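Long-range contact in mitochondrial RNA-binding protein 1 (Trypanosoma brucei, PDB 2GIA), which probably binds guide RNA together with its partner MRP2 and helps it pair with messenger RNA during mitochondrial RNA editing: residues E83-L97 with E100-H113. Numbering follows the deposited sequence.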
loop_
_atom_site.group_PDB
_atom_site.type_symbol
_atom_site.label_atom_id
_atom_site.label_comp_id
_atom_site.label_asym_id
_atom_site.label_seq_id
_atom_site.Cartn_x
_atom_site.Cartn_y
_atom_site.Cartn_z
ATOM N N GLU B 83 1.500 -16.061 -4.055
ATOM C CA GLU B 83 2.107 -17.333 -4.415
ATOM C C GLU B 83 3.188 -17.796 -3.434
ATOM O O GLU B 83 4.156 -18.435 -3.824
ATOM C CB GLU B 83 2.664 -17.254 -5.860
ATOM C CG GLU B 83 1.587 -16.801 -6.835
ATOM C CD GLU B 83 2.035 -16.653 -8.278
ATOM O OE1 GLU B 83 1.180 -16.273 -9.095
ATOM O OE2 GLU B 83 3.216 -16.904 -8.604
ATOM N N ARG B 84 3.027 -17.472 -2.158
ATOM C CA ARG B 84 3.984 -17.938 -1.147
ATOM C C ARG B 84 3.507 -19.282 -0.623
ATOM O O ARG B 84 4.255 -20.018 0.016
ATOM C CB ARG B 84 4.098 -16.926 -0.027
ATOM C CG ARG B 84 4.814 -15.659 -0.469
ATOM C CD ARG B 84 5.060 -14.773 0.734
ATOM N NE ARG B 84 5.677 -13.481 0.416
ATOM C CZ ARG B 84 6.151 -12.645 1.342
ATOM N NH1 ARG B 84 6.088 -12.959 2.634
ATOM N NH2 ARG B 84 6.683 -11.482 0.981
ATOM N N VAL B 85 2.233 -19.575 -0.849
ATOM C CA VAL B 85 1.666 -20.875 -0.498
ATOM C C VAL B 85 0.670 -21.195 -1.588
ATOM O O VAL B 85 -0.019 -20.306 -2.106
ATOM C CB VAL B 85 0.992 -20.904 0.857
ATOM C CG1 VAL B 85 2.057 -20.901 1.938
ATOM C CG2 VAL B 85 0.064 -19.747 0.999
ATOM N N PRO B 86 0.571 -22.473 -1.955
ATOM C CA PRO B 86 -0.372 -22.781 -3.030
ATOM C C PRO B 86 -1.829 -22.943 -2.641
ATOM O O PRO B 86 -2.709 -22.758 -3.482
ATOM C CB PRO B 86 0.204 -24.052 -3.638
ATOM C CG PRO B 86 0.750 -24.765 -2.413
ATOM C CD PRO B 86 1.445 -23.621 -1.649
ATOM N N ARG B 87 -2.080 -23.241 -1.375
ATOM C CA ARG B 87 -3.435 -23.469 -0.931
ATOM C C ARG B 87 -3.511 -23.227 0.551
ATOM O O ARG B 87 -2.570 -23.515 1.287
ATOM C CB ARG B 87 -3.837 -24.953 -1.200
ATOM C CG ARG B 87 -5.288 -25.409 -0.742
ATOM C CD ARG B 87 -5.588 -26.984 -0.935
ATOM N NE ARG B 87 -5.282 -27.831 0.252
ATOM C CZ ARG B 87 -5.318 -29.169 0.279
ATOM N NH1 ARG B 87 -5.658 -29.868 -0.811
ATOM N NH2 ARG B 87 -4.980 -29.831 1.397
ATOM N N HIS B 88 -4.635 -22.704 1.010
ATOM C CA HIS B 88 -4.783 -22.557 2.450
ATOM C C HIS B 88 -6.088 -23.282 2.824
ATOM O O HIS B 88 -7.145 -22.982 2.252
ATOM C CB HIS B 88 -4.864 -21.087 2.872
ATOM C CG HIS B 88 -5.167 -20.908 4.338
ATOM N ND1 HIS B 88 -4.449 -21.562 5.316
ATOM C CD2 HIS B 88 -6.076 -20.146 4.983
ATOM C CE1 HIS B 88 -4.902 -21.211 6.503
ATOM N NE2 HIS B 88 -5.889 -20.348 6.337
ATOM N N ARG B 89 -6.006 -24.237 3.755
ATOM C CA ARG B 89 -7.191 -24.961 4.194
ATOM C C ARG B 89 -7.637 -24.418 5.552
ATOM O O ARG B 89 -6.841 -24.226 6.433
ATOM C CB ARG B 89 -6.900 -26.486 4.298
ATOM C CG ARG B 89 -8.044 -27.238 5.015
ATOM C CD ARG B 89 -8.071 -28.719 4.648
ATOM N NE ARG B 89 -8.307 -28.899 3.217
ATOM C CZ ARG B 89 -8.397 -30.083 2.617
ATOM N NH1 ARG B 89 -8.287 -31.201 3.332
ATOM N NH2 ARG B 89 -8.515 -30.161 1.300
ATOM N N MET B 90 -8.923 -24.165 5.707
ATOM C CA MET B 90 -9.443 -23.646 6.957
ATOM C C MET B 90 -10.522 -24.587 7.443
ATOM O O MET B 90 -11.470 -24.872 6.715
ATOM C CB MET B 90 -10.029 -22.255 6.697
ATOM C CG MET B 90 -8.936 -21.236 6.319
ATOM S SD MET B 90 -9.662 -19.801 5.556
ATOM C CE MET B 90 -9.939 -20.354 3.893
ATOM N N GLU B 91 -10.365 -25.089 8.667
ATOM C CA GLU B 91 -11.337 -26.012 9.221
ATOM C C GLU B 91 -11.810 -25.495 10.566
ATOM O O GLU B 91 -11.010 -25.129 11.431
ATOM C CB GLU B 91 -10.715 -27.389 9.386
ATOM C CG GLU B 91 -10.119 -27.908 8.127
ATOM C CD GLU B 91 -9.526 -29.283 8.294
ATOM O OE1 GLU B 91 -10.304 -30.262 8.265
ATOM O OE2 GLU B 91 -8.285 -29.375 8.462
ATOM N N THR B 92 -13.119 -25.382 10.713
ATOM C CA THR B 92 -13.673 -24.961 11.990
ATOM C C THR B 92 -14.920 -25.819 12.173
ATOM O O THR B 92 -15.246 -26.654 11.319
ATOM C CB THR B 92 -14.109 -23.502 11.986
ATOM O OG1 THR B 92 -15.171 -23.342 11.038
ATOM C CG2 THR B 92 -12.940 -22.583 11.636
ATOM N N LYS B 93 -15.623 -25.594 13.275
ATOM C CA LYS B 93 -16.834 -26.334 13.536
ATOM C C LYS B 93 -17.868 -25.965 12.488
ATOM O O LYS B 93 -18.736 -26.768 12.153
ATOM C CB LYS B 93 -17.367 -25.982 14.935
ATOM C CG LYS B 93 -18.892 -26.039 15.043
ATOM C CD LYS B 93 -19.482 -24.819 15.795
ATOM C CE LYS B 93 -20.207 -23.816 14.855
ATOM N NZ LYS B 93 -21.316 -24.432 14.026
ATOM N N ALA B 94 -17.797 -24.736 11.968
ATOM C CA ALA B 94 -18.790 -24.322 10.989
ATOM C C ALA B 94 -18.493 -24.660 9.523
ATOM O O ALA B 94 -19.420 -24.763 8.709
ATOM C CB ALA B 94 -19.061 -22.780 11.131
ATOM N N TYR B 95 -17.221 -24.839 9.166
ATOM C CA TYR B 95 -16.938 -25.074 7.752
ATOM C C TYR B 95 -15.575 -25.659 7.549
ATOM O O TYR B 95 -14.754 -25.640 8.462
ATOM C CB TYR B 95 -16.995 -23.732 6.974
ATOM C CG TYR B 95 -16.033 -22.662 7.502
ATOM C CD1 TYR B 95 -16.498 -21.565 8.268
ATOM C CD2 TYR B 95 -14.650 -22.774 7.281
ATOM C CE1 TYR B 95 -15.594 -20.608 8.808
ATOM C CE2 TYR B 95 -13.759 -21.830 7.806
ATOM C CZ TYR B 95 -14.237 -20.752 8.574
ATOM O OH TYR B 95 -13.320 -19.843 9.119
ATOM N N THR B 96 -15.348 -26.153 6.326
ATOM C CA THR B 96 -14.043 -26.660 5.895
ATOM C C THR B 96 -13.877 -26.070 4.535
ATOM O O THR B 96 -14.598 -26.420 3.633
ATOM C CB THR B 96 -13.972 -28.204 5.809
ATOM O OG1 THR B 96 -14.073 -28.724 7.133
ATOM C CG2 THR B 96 -12.604 -28.647 5.260
ATOM N N LEU B 97 -12.909 -25.161 4.386
ATOM C CA LEU B 97 -12.759 -24.460 3.121
ATOM C C LEU B 97 -11.325 -24.373 2.688
ATOM O O LEU B 97 -10.428 -24.149 3.506
ATOM C CB LEU B 97 -13.308 -22.998 3.259
ATOM C CG LEU B 97 -14.815 -22.760 3.357
ATOM C CD1 LEU B 97 -15.179 -21.261 3.663
ATOM C CD2 LEU B 97 -15.401 -23.199 2.030
ATOM N N GLU B 100 -7.463 -21.412 -3.095
ATOM C CA GLU B 100 -6.262 -21.628 -3.904
ATOM C C GLU B 100 -6.263 -20.768 -5.153
ATOM O O GLU B 100 -7.320 -20.281 -5.589
ATOM C CB GLU B 100 -6.119 -23.104 -4.286
ATOM C CG GLU B 100 -7.362 -23.719 -4.865
ATOM C CD GLU B 100 -7.251 -25.261 -4.863
ATOM O OE1 GLU B 100 -8.199 -25.915 -4.449
ATOM O OE2 GLU B 100 -6.210 -25.812 -5.272
ATOM N N LYS B 101 -5.085 -20.583 -5.730
ATOM C CA LYS B 101 -4.947 -19.739 -6.924
ATOM C C LYS B 101 -5.042 -20.619 -8.148
ATOM O O LYS B 101 -4.442 -21.692 -8.172
ATOM C CB LYS B 101 -3.598 -18.990 -6.893
ATOM C CG LYS B 101 -3.399 -17.948 -8.038
ATOM C CD LYS B 101 -2.255 -16.998 -7.697
ATOM C CE LYS B 101 -2.182 -15.814 -8.674
ATOM N NZ LYS B 101 -1.149 -14.883 -8.168
ATOM N N SER B 102 -5.853 -20.210 -9.124
ATOM C CA SER B 102 -6.020 -20.980 -10.356
ATOM C C SER B 102 -5.449 -20.176 -11.533
ATOM O O SER B 102 -4.991 -19.046 -11.353
ATOM C CB SER B 102 -7.496 -21.251 -10.600
ATOM O OG SER B 102 -8.156 -20.056 -10.963
ATOM N N ALA B 103 -5.487 -20.745 -12.736
ATOM C CA ALA B 103 -4.987 -20.046 -13.916
ATOM C C ALA B 103 -5.858 -18.835 -14.217
ATOM O O ALA B 103 -5.349 -17.828 -14.670
ATOM C CB ALA B 103 -4.964 -20.985 -15.153
ATOM N N GLN B 104 -7.160 -18.924 -13.969
ATOM C CA GLN B 104 -8.042 -17.781 -14.252
ATOM C C GLN B 104 -8.281 -16.812 -13.077
ATOM O O GLN B 104 -8.748 -15.670 -13.279
ATOM C CB GLN B 104 -9.396 -18.280 -14.738
ATOM C CG GLN B 104 -9.336 -19.112 -16.016
ATOM C CD GLN B 104 -8.868 -18.298 -17.202
ATOM O OE1 GLN B 104 -9.402 -17.214 -17.472
ATOM N NE2 GLN B 104 -7.867 -18.809 -17.922
ATOM N N GLY B 105 -7.958 -17.250 -11.859
ATOM C CA GLY B 105 -8.200 -16.401 -10.708
ATOM C C GLY B 105 -8.048 -17.128 -9.395
ATOM O O GLY B 105 -6.959 -17.677 -9.119
ATOM N N TYR B 106 -9.111 -17.146 -8.585
ATOM C CA TYR B 106 -9.057 -17.816 -7.279
ATOM C C TYR B 106 -10.297 -18.664 -7.076
ATOM O O TYR B 106 -11.359 -18.355 -7.624
ATOM C CB TYR B 106 -8.924 -16.776 -6.142
ATOM C CG TYR B 106 -7.621 -15.996 -6.258
ATOM C CD1 TYR B 106 -6.429 -16.492 -5.701
ATOM C CD2 TYR B 106 -7.578 -14.804 -6.946
ATOM C CE1 TYR B 106 -5.206 -15.796 -5.846
ATOM C CE2 TYR B 106 -6.342 -14.087 -7.101
ATOM C CZ TYR B 106 -5.181 -14.595 -6.550
ATOM O OH TYR B 106 -4.002 -13.892 -6.674
ATOM N N HIS B 107 -10.162 -19.716 -6.269
ATOM C CA HIS B 107 -11.280 -20.634 -6.055
ATOM C C HIS B 107 -11.365 -20.871 -4.556
ATOM O O HIS B 107 -10.378 -21.266 -3.928
ATOM C CB HIS B 107 -10.951 -21.946 -6.797
ATOM C CG HIS B 107 -12.050 -22.967 -6.778
ATOM N ND1 HIS B 107 -11.851 -24.272 -7.176
ATOM C CD2 HIS B 107 -13.360 -22.862 -6.452
ATOM C CE1 HIS B 107 -13.000 -24.936 -7.096
ATOM N NE2 HIS B 107 -13.929 -24.101 -6.662
ATOM N N LEU B 108 -12.542 -20.630 -3.979
ATOM C CA LEU B 108 -12.750 -20.841 -2.523
ATOM C C LEU B 108 -13.828 -21.954 -2.526
ATOM O O LEU B 108 -14.853 -21.815 -3.180
ATOM C CB LEU B 108 -13.299 -19.562 -1.858
ATOM C CG LEU B 108 -13.751 -19.721 -0.392
ATOM C CD1 LEU B 108 -12.544 -20.016 0.517
ATOM C CD2 LEU B 108 -14.500 -18.447 0.051
ATOM N N HIS B 109 -13.589 -23.059 -1.821
ATOM C CA HIS B 109 -14.538 -24.176 -1.912
ATOM C C HIS B 109 -14.426 -25.159 -0.757
ATOM O O HIS B 109 -13.364 -25.286 -0.137
ATOM C CB HIS B 109 -14.327 -24.900 -3.259
ATOM C CG HIS B 109 -12.936 -25.462 -3.437
ATOM N ND1 HIS B 109 -12.596 -26.739 -3.040
ATOM C CD2 HIS B 109 -11.794 -24.900 -3.897
ATOM C CE1 HIS B 109 -11.300 -26.938 -3.246
ATOM N NE2 HIS B 109 -10.786 -25.837 -3.765
ATOM N N GLY B 110 -15.553 -25.810 -0.457
ATOM C CA GLY B 110 -15.581 -26.812 0.602
ATOM C C GLY B 110 -16.979 -27.054 1.128
ATOM O O GLY B 110 -17.979 -26.915 0.411
ATOM N N LYS B 111 -17.049 -27.337 2.422
ATOM C CA LYS B 111 -18.316 -27.635 3.082
ATOM C C LYS B 111 -18.727 -26.488 4.002
ATOM O O LYS B 111 -17.920 -26.020 4.793
ATOM C CB LYS B 111 -18.135 -28.923 3.899
ATOM C CG LYS B 111 -17.888 -30.157 2.990
ATOM C CD LYS B 111 -17.926 -31.473 3.754
ATOM C CE LYS B 111 -17.886 -32.682 2.790
ATOM N NZ LYS B 111 -19.012 -32.667 1.778
ATOM N N VAL B 112 -19.977 -26.060 3.913
ATOM C CA VAL B 112 -20.461 -24.950 4.756
ATOM C C VAL B 112 -21.936 -25.244 5.031
ATOM O O VAL B 112 -22.513 -26.162 4.457
ATOM C CB VAL B 112 -20.470 -23.600 3.984
ATOM C CG1 VAL B 112 -19.049 -23.256 3.518
ATOM C CG2 VAL B 112 -21.393 -23.708 2.724
ATOM N N HIS B 113 -22.568 -24.462 5.886
ATOM C CA HIS B 113 -24.011 -24.687 6.027
ATOM C C HIS B 113 -24.692 -23.350 5.787
ATOM O O HIS B 113 -24.034 -22.311 5.903
ATOM C CB HIS B 113 -24.323 -25.268 7.402
ATOM C CG HIS B 113 -23.850 -24.437 8.544
ATOM N ND1 HIS B 113 -24.459 -23.252 8.903
ATOM C CD2 HIS B 113 -22.850 -24.636 9.436
ATOM C CE1 HIS B 113 -23.854 -22.755 9.973
ATOM N NE2 HIS B 113 -22.875 -23.575 10.316
HETATM O O HOH W 1 -2.734 -22.301 -6.001
HETATM O O HOH W 2 -20.675 -22.799 7.382
#
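The imidazole of His113 lies beside Ala94, its CD2 3.5 Å from Ala94 O in an oblique approach, while a water sits over one ring face, toward the rim. That water bridges Ala94 O and His113 N. The crowded chi1 of 57° brings His113 NE2 to 4.0 Å from Ala94 CB; NE2 is buried without a polar partner. The Tyr95 ring carries Thr92 OG1 over the centre of one face and Met90 CB at its edge, while its CB meets Val112 CG1. His109 presents NE2 in its ring plane to the anti lone pair of Glu100 OE1, a nearly straight 2.7 Å bond.

Thr96 and Lys111 form an antiparallel hydrogen-bonded pair, with Lys111 N to Thr96 O at 2.9 Å. Next to it, Leu97 CD2 packs on Gly110 N and Val112 CG1, and Leu108 CD1 meets Leu97 CB and Met90 CE. The contact thus joins two hairpins sharing strand 96-101 through an apolar centre, and pairs that strand's start with 111-112 beyond the corner at Gly110. At the far end, extended Lys101 puts NZ 2.9 Å from Glu83 OE1 in a salt bridge and donates to Cys81 O, tying the strand to the Schellman-capped end of helix 71-81.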